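Local atomic coordinates of probable leucine/isoleucine/valine-binding protein (Rhodopirellula baltica, PDB entry 4KV7), a protein that probably binds leucine, isoleucine, valine or a related small ligand as a periplasmic substrate-binding component of an ABC transporter. Residues Q184-K187 and V188-P192; D209-H213 and Q214-K218. The protein carries 1 engineered substitution. All coordinates share one frame; numbering follows the deposited sequence. Where two conformers were deposited one is given.

Interaction 1. Residues Q184-K187 and V188-P192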
# COMPACT_ATOMS: atom_id res chain seq x y z
N GLN A 184 9.71 23.49 -11.66
CA GLN A 184 10.56 23.80 -12.80
C GLN A 184 10.02 23.09 -14.03
O GLN A 184 9.74 21.90 -13.97
CB GLN A 184 11.99 23.31 -12.54
CG GLN A 184 12.96 23.63 -13.67
CD GLN A 184 14.37 23.14 -13.39
OE1 GLN A 184 14.84 23.18 -12.26
NE2 GLN A 184 15.05 22.67 -14.43
N SER A 185 9.88 23.81 -15.13
CA SER A 185 9.44 23.16 -16.37
C SER A 185 10.54 22.25 -16.91
O SER A 185 11.70 22.64 -17.00
CB SER A 185 9.02 24.21 -17.40
OG SER A 185 7.88 24.92 -16.95
N VAL A 186 10.16 21.02 -17.25
CA VAL A 186 11.10 20.00 -17.70
C VAL A 186 10.46 19.13 -18.77
O VAL A 186 9.24 19.00 -18.82
CB VAL A 186 11.53 19.06 -16.53
CG1 VAL A 186 12.34 19.82 -15.49
CG2 VAL A 186 10.32 18.41 -15.89
N LYS A 187 11.29 18.55 -19.63
CA LYS A 187 10.82 17.52 -20.56
C LYS A 187 10.92 16.18 -19.86
O LYS A 187 11.86 15.94 -19.09
CB LYS A 187 11.68 17.51 -21.82
CG LYS A 187 11.71 18.83 -22.57
CD LYS A 187 10.35 19.18 -23.17
CE LYS A 187 10.35 20.58 -23.76
NZ LYS A 187 9.01 20.98 -24.27
N VAL A 188 9.97 15.29 -20.12
CA VAL A 188 9.97 14.00 -19.43
C VAL A 188 11.27 13.21 -19.68
O VAL A 188 11.76 12.52 -18.79
CB VAL A 188 8.71 13.16 -19.73
CG1 VAL A 188 8.67 12.74 -21.19
CG2 VAL A 188 8.63 11.94 -18.82
N SER A 189 11.84 13.36 -20.88
CA SER A 189 13.06 12.62 -21.24
C SER A 189 14.29 13.07 -20.46
O SER A 189 15.32 12.38 -20.46
CB SER A 189 13.34 12.74 -22.74
OG SER A 189 13.63 14.09 -23.09
N SER A 190 14.20 14.22 -19.79
CA SER A 190 15.33 14.77 -19.06
C SER A 190 15.53 14.12 -17.69
O SER A 190 16.63 14.15 -17.14
CB SER A 190 15.19 16.28 -18.90
OG SER A 190 14.14 16.60 -18.00
N LEU A 191 14.48 13.54 -17.13
CA LEU A 191 14.56 12.99 -15.78
C LEU A 191 15.42 11.72 -15.73
O LEU A 191 15.33 10.87 -16.62
CB LEU A 191 13.17 12.67 -15.24
CG LEU A 191 12.35 13.81 -14.64
CD1 LEU A 191 12.03 14.90 -15.66
CD2 LEU A 191 11.06 13.26 -14.04
N PRO A 192 16.24 11.58 -14.68
CA PRO A 192 16.95 10.31 -14.52
C PRO A 192 15.94 9.23 -14.18
O PRO A 192 15.14 9.42 -13.27
CB PRO A 192 17.86 10.56 -13.30
CG PRO A 192 17.73 12.04 -12.98
CD PRO A 192 16.42 12.48 -13.54

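Interaction 2. Residues D209-H213 and Q214-K218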
# COMPACT_ATOMS: atom_id res chain seq x y z
N ASP A 209 21.93 3.53 -15.80
CA ASP A 209 21.23 4.70 -16.32
C ASP A 209 21.27 5.87 -15.35
O ASP A 209 21.49 7.01 -15.76
CB ASP A 209 19.77 4.36 -16.67
CG ASP A 209 19.65 3.60 -17.98
OD1 ASP A 209 20.63 3.58 -18.75
OD2 ASP A 209 18.58 3.02 -18.23
N LEU A 210 21.08 5.61 -14.06
CA LEU A 210 21.19 6.67 -13.07
C LEU A 210 22.62 7.21 -12.98
O LEU A 210 22.83 8.42 -12.93
CB LEU A 210 20.75 6.17 -11.70
CG LEU A 210 19.26 5.81 -11.61
CD1 LEU A 210 19.00 5.12 -10.29
CD2 LEU A 210 18.42 7.07 -11.75
N LEU A 211 23.60 6.31 -13.01
CA LEU A 211 24.99 6.69 -12.82
C LEU A 211 25.56 7.54 -13.95
O LEU A 211 26.48 8.33 -13.75
CB LEU A 211 25.86 5.45 -12.62
CG LEU A 211 25.68 4.77 -11.26
CD1 LEU A 211 26.50 3.50 -11.17
CD2 LEU A 211 26.05 5.74 -10.17
N MSE A 212 25.01 7.38 -15.15
CA MSE A 212 25.51 8.11 -16.31
C MSE A 212 24.80 9.45 -16.49
O MSE A 212 25.13 10.21 -17.40
CB MSE A 212 25.37 7.28 -17.58
CG MSE A 212 23.94 7.18 -18.07
SE MSE A 212 23.75 6.20 -19.74
CE MSE A 212 25.57 5.54 -19.95
N HIS A 213 23.83 9.75 -15.63
CA HIS A 213 23.03 10.96 -15.82
C HIS A 213 23.81 12.23 -15.54
O HIS A 213 24.69 12.26 -14.68
CB HIS A 213 21.80 10.92 -14.92
CG HIS A 213 20.68 11.78 -15.41
ND1 HIS A 213 19.74 11.34 -16.31
CD2 HIS A 213 20.36 13.07 -15.14
CE1 HIS A 213 18.88 12.31 -16.57
NE2 HIS A 213 19.24 13.37 -15.87
N GLN A 214 23.48 13.29 -16.29
CA GLN A 214 24.04 14.63 -16.10
C GLN A 214 22.94 15.60 -15.69
O GLN A 214 22.09 15.94 -16.51
CB GLN A 214 24.64 15.13 -17.41
CG GLN A 214 25.47 14.11 -18.17
CD GLN A 214 26.93 14.15 -17.78
OE1 GLN A 214 27.27 14.22 -16.60
NE2 GLN A 214 27.80 14.11 -18.78
N PRO A 215 22.95 16.08 -14.43
CA PRO A 215 23.94 15.78 -13.38
C PRO A 215 23.62 14.46 -12.68
O PRO A 215 22.53 13.92 -12.84
CB PRO A 215 23.73 16.93 -12.40
CG PRO A 215 22.27 17.21 -12.48
CD PRO A 215 21.90 16.99 -13.94
N LEU A 216 24.58 13.96 -11.91
CA LEU A 216 24.36 12.76 -11.11
C LEU A 216 23.26 13.02 -10.08
O LEU A 216 23.27 14.06 -9.43
CB LEU A 216 25.66 12.38 -10.40
CG LEU A 216 25.67 11.11 -9.55
CD1 LEU A 216 25.64 9.86 -10.43
CD2 LEU A 216 26.88 11.10 -8.62
N PRO A 217 22.29 12.11 -9.95
CA PRO A 217 21.22 12.37 -8.99
C PRO A 217 21.72 12.46 -7.55
O PRO A 217 22.60 11.68 -7.15
CB PRO A 217 20.29 11.16 -9.15
CG PRO A 217 20.58 10.64 -10.51
CD PRO A 217 22.05 10.87 -10.72
N LYS A 218 21.18 13.41 -6.80
CA LYS A 218 21.45 13.50 -5.37
C LYS A 218 20.38 12.80 -4.55
O LYS A 218 20.60 12.51 -3.37
CB LYS A 218 21.58 14.96 -4.92
CG LYS A 218 22.83 15.62 -5.44
CD LYS A 218 22.97 17.05 -4.93
CE LYS A 218 24.37 17.60 -5.22
NZ LYS A 218 24.75 17.50 -6.65

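Interaction 1. Residues Q184-K187 and V188-P192
V186 packs against L191, just past the 3-10 turn 188-190, in the loop that leads from helix 167-183 to the edge strand 193-196 of a periplasmic-binding-protein lobe. Its CG2 methyl meets CD1 of L191 at 3.9 Å, the two side chains crossing at about a right angle, while V186 CB lies beside S190 OG. L177 of helix 167-183 also touches V186, and F173 touches L191, which ties this small apolar patch to the preceding helix. The V186 carbonyl accepts a hydrogen bond from R181 NH2. The next carbonyl, that of K187, is the polar centre of the turn and takes two donors from one residue. S190 N closes the turn onto K187 O at 3.0 Å, approaching from well above the carbonyl plane, with an N-H...O angle of 157°. S190 OG, set between its own backbone N and carbonyl carbon (chi1 70°), donates to the same oxygen at 2.6 Å and lies in the carbonyl plane. S190 has two deposited conformers, so the hydroxyl bond is certain only for the one described. K187 directs its amino end away from the turn. Methyl CD1 of L191 rests 3.6 Å from K187 O.

Interaction 2. Residues D209-H213 and Q214-K218
H213, Q214 and L216 carry most of this contact, a tight turn with a cis peptide bond between Q214 and P215 that takes the chain from helix 204-211 towards strand 219-223. The backbone angles of Q214 and P215 resemble those of a type VIb turn. H213 O and L216 N stand 3.3 Å apart, but their angle is too poor for a hydrogen bond, so the bend is not closed in the way of a common beta turn. The imidazole of H213 swings back alongside the turn, its CG roughly anti to the backbone N (chi1 -157°). P215 O lies in the plane of this ring, at its edge, with H213 CD2 3.3 Å from P215 O. A ring carbon rather than a ring nitrogen thus faces the carbonyl. Q214 starts close to the backbone, its CB 3.5 Å from H213 C, and its chain then bends at chi2, which leaves OE1 3.8 Å from H213 O, oblique to that peptide. L216 folds back to the helix: its CD1 sits 4.1 Å from CD2 of L211, the two leucines side by side and pointing the same way, and F241 touches both. P217 follows with CD 3.4 Å from L210 O, the oxygen that also accepts the backbone N-H of H213. Beyond it, K218 forms a salt bridge with E158. With no conventional hydrogen bond joining 209-213 to 214-218, the fold-back relies on the cis-proline bend, apolar side chains and close carbon-to-oxygen contacts, among which the H213 edge probably contributes a weak electrostatic attraction.

How the interactions relate
Both interactions lie at the outer end of the same lobe, their centres about 13 Å apart, and each shapes a helix-to-strand connection of its central sheet: interaction 1 enters edge strand 193-196, interaction 2 enters 219-223, with strand 159-164 between them in the sheet. Interaction 1 is a surface contact organised by the K187 carbonyl, which takes the S190 N-H and, in the conformer described, its hydroxyl; interaction 2 is partly buried and depends on proline geometry and leucine packing. They meet directly. S190 O lies 3.0 Å from H213 CE1, and P192 CB packs 3.9 Å from L210 CD2, which links the end of the first loop to the end of helix 204-211.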